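Local coordinates for protein endo-1,4-beta-xylanase (Bacteroides thetaiotaomicron VPI-5482, PDB 3KST) that probably hydrolyses O-glycosidic bonds in plant xylan, as a calcium-binding member of glycosyl hydrolase family 43, at residues Y28-T41 and F79-F93. Sequence-based numbering, arbitrary orientation.
Sequences YVMFYNNKYYAYGT and FWAPEVYYVESKKKF. With CA (calcium ion), chain C.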
loop_
_atom_site.group_PDB
_atom_site.type_symbol
_atom_site.label_atom_id
_atom_site.label_comp_id
_atom_site.label_asym_id
_atom_site.label_seq_id
_atom_site.Cartn_x
_atom_site.Cartn_y
_atom_site.Cartn_z
ATOM N N TYR A 28 -4.537 -2.124 -0.489
ATOM C CA TYR A 28 -4.858 -0.703 -0.506
ATOM C C TYR A 28 -6.368 -0.511 -0.683
ATOM O O TYR A 28 -6.949 -1.136 -1.567
ATOM C CB TYR A 28 -4.143 0.003 -1.672
ATOM C CG TYR A 28 -4.342 1.487 -1.620
ATOM C CD1 TYR A 28 -3.470 2.297 -0.894
ATOM C CD2 TYR A 28 -5.464 2.089 -2.238
ATOM C CE1 TYR A 28 -3.689 3.709 -0.805
ATOM C CE2 TYR A 28 -5.676 3.485 -2.164
ATOM C CZ TYR A 28 -4.809 4.276 -1.454
ATOM O OH TYR A 28 -5.048 5.622 -1.376
ATOM N N VAL A 29 -6.957 0.408 0.083
ATOM C CA VAL A 29 -8.372 0.775 0.010
ATOM C C VAL A 29 -8.558 2.260 -0.374
ATOM O O VAL A 29 -7.991 3.164 0.264
ATOM C CB VAL A 29 -9.115 0.431 1.349
ATOM C CG1 VAL A 29 -10.446 1.195 1.511
ATOM C CG2 VAL A 29 -9.342 -1.078 1.425
HETATM N N MSE A 30 -9.366 2.490 -1.414
HETATM C CA MSE A 30 -9.809 3.823 -1.806
HETATM C C MSE A 30 -11.277 3.930 -1.421
HETATM O O MSE A 30 -12.082 3.042 -1.773
HETATM C CB MSE A 30 -9.699 4.059 -3.315
HETATM C CG MSE A 30 -10.302 5.421 -3.742
HETATM SE SE MSE A 30 -10.146 5.715 -5.610
HETATM C CE MSE A 30 -11.243 4.279 -6.263
ATOM N N PHE A 31 -11.622 5.010 -0.715
ATOM C CA PHE A 31 -13.019 5.326 -0.398
ATOM C C PHE A 31 -13.432 6.376 -1.437
ATOM O O PHE A 31 -12.902 7.500 -1.429
ATOM C CB PHE A 31 -13.167 5.854 1.020
ATOM C CG PHE A 31 -14.587 6.164 1.402
ATOM C CD1 PHE A 31 -15.563 5.164 1.362
ATOM C CD2 PHE A 31 -14.961 7.456 1.793
ATOM C CE1 PHE A 31 -16.888 5.437 1.704
ATOM C CE2 PHE A 31 -16.286 7.744 2.154
ATOM C CZ PHE A 31 -17.252 6.731 2.118
ATOM N N TYR A 32 -14.301 5.969 -2.356
ATOM C CA TYR A 32 -14.789 6.819 -3.447
ATOM C C TYR A 32 -16.291 6.673 -3.574
ATOM O O TYR A 32 -16.788 5.551 -3.553
ATOM C CB TYR A 32 -14.132 6.442 -4.779
ATOM C CG TYR A 32 -14.481 7.438 -5.861
ATOM C CD1 TYR A 32 -13.815 8.658 -5.926
ATOM C CD2 TYR A 32 -15.511 7.191 -6.781
ATOM C CE1 TYR A 32 -14.133 9.616 -6.905
ATOM C CE2 TYR A 32 -15.851 8.148 -7.767
ATOM C CZ TYR A 32 -15.159 9.362 -7.809
ATOM O OH TYR A 32 -15.447 10.311 -8.760
ATOM N N ASN A 33 -16.987 7.801 -3.717
ATOM C CA ASN A 33 -18.462 7.870 -3.862
ATOM C C ASN A 33 -19.244 6.881 -2.964
ATOM O O ASN A 33 -19.993 6.003 -3.445
ATOM C CB ASN A 33 -18.857 7.722 -5.335
ATOM C CG ASN A 33 -20.275 8.205 -5.605
ATOM O OD1 ASN A 33 -21.182 7.404 -5.808
ATOM N ND2 ASN A 33 -20.478 9.511 -5.529
ATOM N N ASN A 34 -19.026 7.020 -1.660
ATOM C CA ASN A 34 -19.679 6.196 -0.634
ATOM C C ASN A 34 -19.455 4.681 -0.804
ATOM O O ASN A 34 -20.323 3.876 -0.482
ATOM C CB ASN A 34 -21.184 6.510 -0.630
ATOM N N LYS A 35 -18.279 4.288 -1.302
ATOM C CA LYS A 35 -18.013 2.866 -1.593
ATOM C C LYS A 35 -16.531 2.578 -1.402
ATOM O O LYS A 35 -15.703 3.366 -1.867
ATOM C CB LYS A 35 -18.440 2.581 -3.054
ATOM C CG LYS A 35 -18.846 1.149 -3.404
ATOM C CD LYS A 35 -20.125 0.729 -2.676
ATOM C CE LYS A 35 -21.094 -0.125 -3.543
ATOM N NZ LYS A 35 -20.607 -1.465 -3.859
ATOM N N TYR A 36 -16.210 1.482 -0.713
ATOM C CA TYR A 36 -14.813 1.053 -0.498
ATOM C C TYR A 36 -14.350 0.211 -1.661
ATOM O O TYR A 36 -15.097 -0.635 -2.116
ATOM C CB TYR A 36 -14.675 0.257 0.794
ATOM C CG TYR A 36 -15.120 1.062 1.994
ATOM C CD1 TYR A 36 -14.312 2.070 2.530
ATOM C CD2 TYR A 36 -16.356 0.821 2.606
ATOM C CE1 TYR A 36 -14.710 2.807 3.643
ATOM C CE2 TYR A 36 -16.772 1.583 3.725
ATOM C CZ TYR A 36 -15.949 2.572 4.223
ATOM O OH TYR A 36 -16.341 3.292 5.324
ATOM N N TYR A 37 -13.122 0.440 -2.129
ATOM C CA TYR A 37 -12.532 -0.312 -3.242
ATOM C C TYR A 37 -11.167 -0.813 -2.818
ATOM O O TYR A 37 -10.313 0.001 -2.450
ATOM C CB TYR A 37 -12.398 0.549 -4.497
ATOM C CG TYR A 37 -13.708 1.063 -5.023
ATOM C CD1 TYR A 37 -14.459 0.302 -5.917
ATOM C CD2 TYR A 37 -14.206 2.292 -4.625
ATOM C CE1 TYR A 37 -15.684 0.756 -6.423
ATOM C CE2 TYR A 37 -15.432 2.766 -5.122
ATOM C CZ TYR A 37 -16.164 1.998 -6.012
ATOM O OH TYR A 37 -17.373 2.460 -6.507
ATOM N N ALA A 38 -10.974 -2.132 -2.841
ATOM C CA ALA A 38 -9.720 -2.762 -2.421
ATOM C C ALA A 38 -8.978 -3.308 -3.605
ATOM O O ALA A 38 -9.581 -3.905 -4.481
ATOM C CB ALA A 38 -9.968 -3.903 -1.447
ATOM N N TYR A 39 -7.663 -3.086 -3.607
ATOM C CA TYR A 39 -6.744 -3.607 -4.633
ATOM C C TYR A 39 -5.527 -4.141 -3.916
ATOM O O TYR A 39 -5.039 -3.486 -2.991
ATOM C CB TYR A 39 -6.291 -2.502 -5.571
ATOM C CG TYR A 39 -7.421 -1.633 -6.067
ATOM C CD1 TYR A 39 -7.865 -0.548 -5.299
ATOM C CD2 TYR A 39 -8.063 -1.905 -7.279
ATOM C CE1 TYR A 39 -8.929 0.246 -5.717
ATOM C CE2 TYR A 39 -9.112 -1.115 -7.715
ATOM C CZ TYR A 39 -9.535 -0.023 -6.927
ATOM O OH TYR A 39 -10.562 0.785 -7.350
ATOM N N GLY A 40 -5.050 -5.315 -4.319
ATOM C CA GLY A 40 -3.827 -5.893 -3.746
ATOM C C GLY A 40 -3.081 -6.820 -4.697
ATOM O O GLY A 40 -3.462 -6.989 -5.864
ATOM N N THR A 41 -2.022 -7.422 -4.168
ATOM C CA THR A 41 -1.214 -8.413 -4.856
ATOM C C THR A 41 -1.937 -9.743 -4.853
ATOM O O THR A 41 -2.246 -10.258 -3.792
ATOM C CB THR A 41 0.128 -8.596 -4.140
ATOM O OG1 THR A 41 0.809 -7.356 -4.185
ATOM C CG2 THR A 41 1.005 -9.723 -4.780
ATOM N N PHE A 79 3.169 -8.616 -10.728
ATOM C CA PHE A 79 2.182 -7.526 -10.500
ATOM C C PHE A 79 1.911 -7.440 -8.997
ATOM O O PHE A 79 1.151 -8.259 -8.440
ATOM C CB PHE A 79 0.925 -7.730 -11.312
ATOM C CG PHE A 79 1.150 -7.496 -12.764
ATOM C CD1 PHE A 79 0.942 -6.233 -13.286
ATOM C CD2 PHE A 79 1.735 -8.487 -13.564
ATOM C CE1 PHE A 79 1.176 -5.990 -14.652
ATOM C CE2 PHE A 79 1.976 -8.265 -14.919
ATOM C CZ PHE A 79 1.709 -7.018 -15.465
ATOM N N TRP A 80 2.587 -6.491 -8.336
ATOM C CA TRP A 80 2.523 -6.302 -6.877
ATOM C C TRP A 80 2.136 -4.892 -6.405
ATOM O O TRP A 80 2.392 -3.880 -7.076
ATOM C CB TRP A 80 3.893 -6.558 -6.221
ATOM C CG TRP A 80 4.595 -7.815 -6.599
ATOM C CD1 TRP A 80 4.041 -9.011 -6.944
ATOM C CD2 TRP A 80 6.005 -8.003 -6.628
ATOM N NE1 TRP A 80 5.020 -9.933 -7.206
ATOM C CE2 TRP A 80 6.241 -9.345 -7.019
ATOM C CE3 TRP A 80 7.101 -7.172 -6.369
ATOM C CZ2 TRP A 80 7.545 -9.870 -7.170
ATOM C CZ3 TRP A 80 8.401 -7.693 -6.529
ATOM C CH2 TRP A 80 8.600 -9.038 -6.909
ATOM N N ALA A 81 1.573 -4.847 -5.200
ATOM C CA ALA A 81 1.416 -3.606 -4.427
ATOM C C ALA A 81 0.741 -2.429 -5.155
ATOM O O ALA A 81 1.280 -1.314 -5.197
ATOM C CB ALA A 81 2.814 -3.207 -3.857
ATOM N N PRO A 82 -0.478 -2.658 -5.681
ATOM C CA PRO A 82 -1.206 -1.589 -6.343
ATOM C C PRO A 82 -1.789 -0.567 -5.353
ATOM O O PRO A 82 -2.071 -0.921 -4.210
ATOM C CB PRO A 82 -2.334 -2.346 -7.038
ATOM C CG PRO A 82 -2.644 -3.468 -6.085
ATOM C CD PRO A 82 -1.319 -3.871 -5.532
ATOM N N GLU A 83 -1.846 0.694 -5.759
ATOM C CA GLU A 83 -2.594 1.743 -5.036
ATOM C C GLU A 83 -3.359 2.496 -6.111
ATOM O O GLU A 83 -2.838 2.687 -7.209
ATOM C CB GLU A 83 -1.703 2.675 -4.218
ATOM C CG GLU A 83 -0.832 1.924 -3.165
ATOM C CD GLU A 83 -0.229 2.769 -2.035
ATOM O OE1 GLU A 83 -0.377 4.031 -1.959
ATOM O OE2 GLU A 83 0.401 2.133 -1.140
ATOM N N VAL A 84 -4.601 2.869 -5.812
ATOM C CA VAL A 84 -5.481 3.589 -6.744
ATOM C C VAL A 84 -5.965 4.885 -6.087
ATOM O O VAL A 84 -6.386 4.870 -4.918
ATOM C CB VAL A 84 -6.690 2.747 -7.151
ATOM C CG1 VAL A 84 -7.703 3.568 -7.964
ATOM C CG2 VAL A 84 -6.254 1.501 -7.976
ATOM N N TYR A 85 -5.968 5.972 -6.861
ATOM C CA TYR A 85 -6.346 7.284 -6.395
ATOM C C TYR A 85 -7.154 8.023 -7.455
ATOM O O TYR A 85 -6.798 8.007 -8.640
ATOM C CB TYR A 85 -5.114 8.162 -6.094
ATOM C CG TYR A 85 -3.932 7.461 -5.520
ATOM C CD1 TYR A 85 -3.864 7.136 -4.160
ATOM C CD2 TYR A 85 -2.864 7.097 -6.344
ATOM C CE1 TYR A 85 -2.749 6.499 -3.643
ATOM C CE2 TYR A 85 -1.783 6.462 -5.851
ATOM C CZ TYR A 85 -1.722 6.142 -4.498
ATOM O OH TYR A 85 -0.625 5.505 -4.025
ATOM N N TYR A 86 -8.206 8.711 -7.013
ATOM C CA TYR A 86 -8.976 9.576 -7.887
ATOM C C TYR A 86 -8.243 10.900 -7.748
ATOM O O TYR A 86 -8.187 11.448 -6.646
ATOM C CB TYR A 86 -10.431 9.723 -7.460
ATOM C CG TYR A 86 -11.144 10.722 -8.351
ATOM C CD1 TYR A 86 -11.453 10.414 -9.672
ATOM C CD2 TYR A 86 -11.473 11.989 -7.869
ATOM C CE1 TYR A 86 -12.089 11.387 -10.526
ATOM C CE2 TYR A 86 -12.111 12.950 -8.689
ATOM C CZ TYR A 86 -12.425 12.640 -9.995
ATOM O OH TYR A 86 -13.033 13.620 -10.751
ATOM N N VAL A 87 -7.638 11.353 -8.845
ATOM C CA VAL A 87 -6.893 12.619 -8.843
ATOM C C VAL A 87 -7.824 13.747 -9.325
ATOM O O VAL A 87 -8.199 13.822 -10.507
ATOM C CB VAL A 87 -5.571 12.526 -9.629
ATOM C CG1 VAL A 87 -4.622 11.516 -8.961
ATOM C CG2 VAL A 87 -5.812 12.141 -11.043
ATOM N N GLU A 88 -8.197 14.619 -8.378
ATOM C CA GLU A 88 -9.125 15.748 -8.608
ATOM C C GLU A 88 -8.670 16.673 -9.741
ATOM O O GLU A 88 -9.501 17.092 -10.567
ATOM C CB GLU A 88 -9.357 16.557 -7.313
ATOM C CG GLU A 88 -10.698 17.274 -7.271
ATOM C CD GLU A 88 -11.885 16.313 -7.145
ATOM O OE1 GLU A 88 -11.819 15.365 -6.326
ATOM O OE2 GLU A 88 -12.898 16.504 -7.854
ATOM N N SER A 89 -7.361 16.966 -9.739
ATOM C CA SER A 89 -6.639 17.732 -10.778
ATOM C C SER A 89 -6.895 17.213 -12.193
ATOM O O SER A 89 -7.125 18.012 -13.103
ATOM C CB SER A 89 -5.117 17.665 -10.500
ATOM O OG SER A 89 -4.354 18.320 -11.500
ATOM N N LYS A 90 -6.878 15.882 -12.358
ATOM C CA LYS A 90 -7.038 15.213 -13.670
ATOM C C LYS A 90 -8.420 14.622 -13.968
ATOM O O LYS A 90 -8.641 14.167 -15.093
ATOM C CB LYS A 90 -6.027 14.063 -13.815
ATOM C CG LYS A 90 -4.617 14.322 -13.306
ATOM C CD LYS A 90 -3.945 15.422 -14.055
ATOM C CE LYS A 90 -2.507 15.536 -13.656
ATOM N NZ LYS A 90 -1.862 16.541 -14.496
ATOM N N LYS A 91 -9.303 14.580 -12.963
ATOM C CA LYS A 91 -10.654 13.958 -13.039
ATOM C C LYS A 91 -10.654 12.555 -13.654
ATOM O O LYS A 91 -11.410 12.238 -14.589
ATOM C CB LYS A 91 -11.692 14.905 -13.665
ATOM C CG LYS A 91 -11.894 16.148 -12.808
ATOM C CD LYS A 91 -13.033 17.009 -13.323
ATOM C CE LYS A 91 -13.365 18.132 -12.357
ATOM N NZ LYS A 91 -13.909 17.643 -11.062
ATOM N N LYS A 92 -9.775 11.719 -13.083
ATOM C CA LYS A 92 -9.489 10.370 -13.564
ATOM C C LYS A 92 -8.812 9.550 -12.439
ATOM O O LYS A 92 -8.170 10.123 -11.548
ATOM C CB LYS A 92 -8.536 10.504 -14.759
ATOM C CG LYS A 92 -8.439 9.331 -15.705
ATOM C CD LYS A 92 -7.562 9.614 -16.940
ATOM C CE LYS A 92 -8.079 10.778 -17.810
ATOM N NZ LYS A 92 -7.261 10.947 -19.040
ATOM N N PHE A 93 -8.946 8.229 -12.514
ATOM C CA PHE A 93 -8.314 7.309 -11.554
ATOM C C PHE A 93 -6.903 6.916 -12.024
ATOM O O PHE A 93 -6.685 6.637 -13.203
ATOM C CB PHE A 93 -9.187 6.068 -11.329
ATOM C CG PHE A 93 -10.544 6.403 -10.790
ATOM C CD1 PHE A 93 -11.576 6.771 -11.659
ATOM C CD2 PHE A 93 -10.782 6.400 -9.413
ATOM C CE1 PHE A 93 -12.830 7.105 -11.172
ATOM C CE2 PHE A 93 -12.043 6.756 -8.918
ATOM C CZ PHE A 93 -13.062 7.100 -9.802
HETATM CA CA CA C . 1.216 -0.026 -0.825
HETATM O O HOH W 1 -7.357 6.453 -3.034
HETATM O O HOH W 2 2.208 0.031 -3.110
HETATM O O HOH W 3 -0.142 -1.650 -2.252
HETATM O O HOH W 4 -0.691 -0.599 0.636
HETATM O O HOH W 5 1.694 0.616 1.645
HETATM O O HOH W 6 3.548 1.020 -0.664
#
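V84 turns its CG2 methyl into the face of the Y39 ring, 3.5 Å from the ring centroid and almost on its normal, and this knob illustrates how neighbouring beta sheets interlock through side chains. Its other branch, CG1, meets the methyl end of M30, here selenomethionine. Bent at its last torsion (chi3 64°), that chain lays CE against F93 CE2 at 3.7 Å and sets SE at the edge of the same ring, a Met-aromatic contact. Farther out, F93 drives its edge into the face of Y32, with the planes 77° apart, while Y32 CE1 rests over the face of Y86, completing an aromatic cluster.

Toward the centre, the P82 ring fits against the bare backbone of G40, CG lying 3.5 Å from G40 N. The hydroxyl of T41 accepts a nearly straight hydrogen bond from A81 N (2.8 Å to OG1) and also bonds D26, the predicted proton acceptor. Y28 spreads one ring face beneath E83 CB, a CH-pi contact, and a water links its OH to V84 O. E83 splits its carboxylate: OE2 binds calcium at 2.3 Å, whereas OE1 takes hydrogen bonds from Y85 OH and S132. An alanine in place of Y28 would probably leave the side of the E83 chain uncovered and the water on V84 O without its hydroxyl partner.

H251 is the other protein ligand, and waters held by A81 O and P82 O help complete the shell. Adjacent blades packed around a central calcium are characteristic of the five-bladed beta-propeller of family 43.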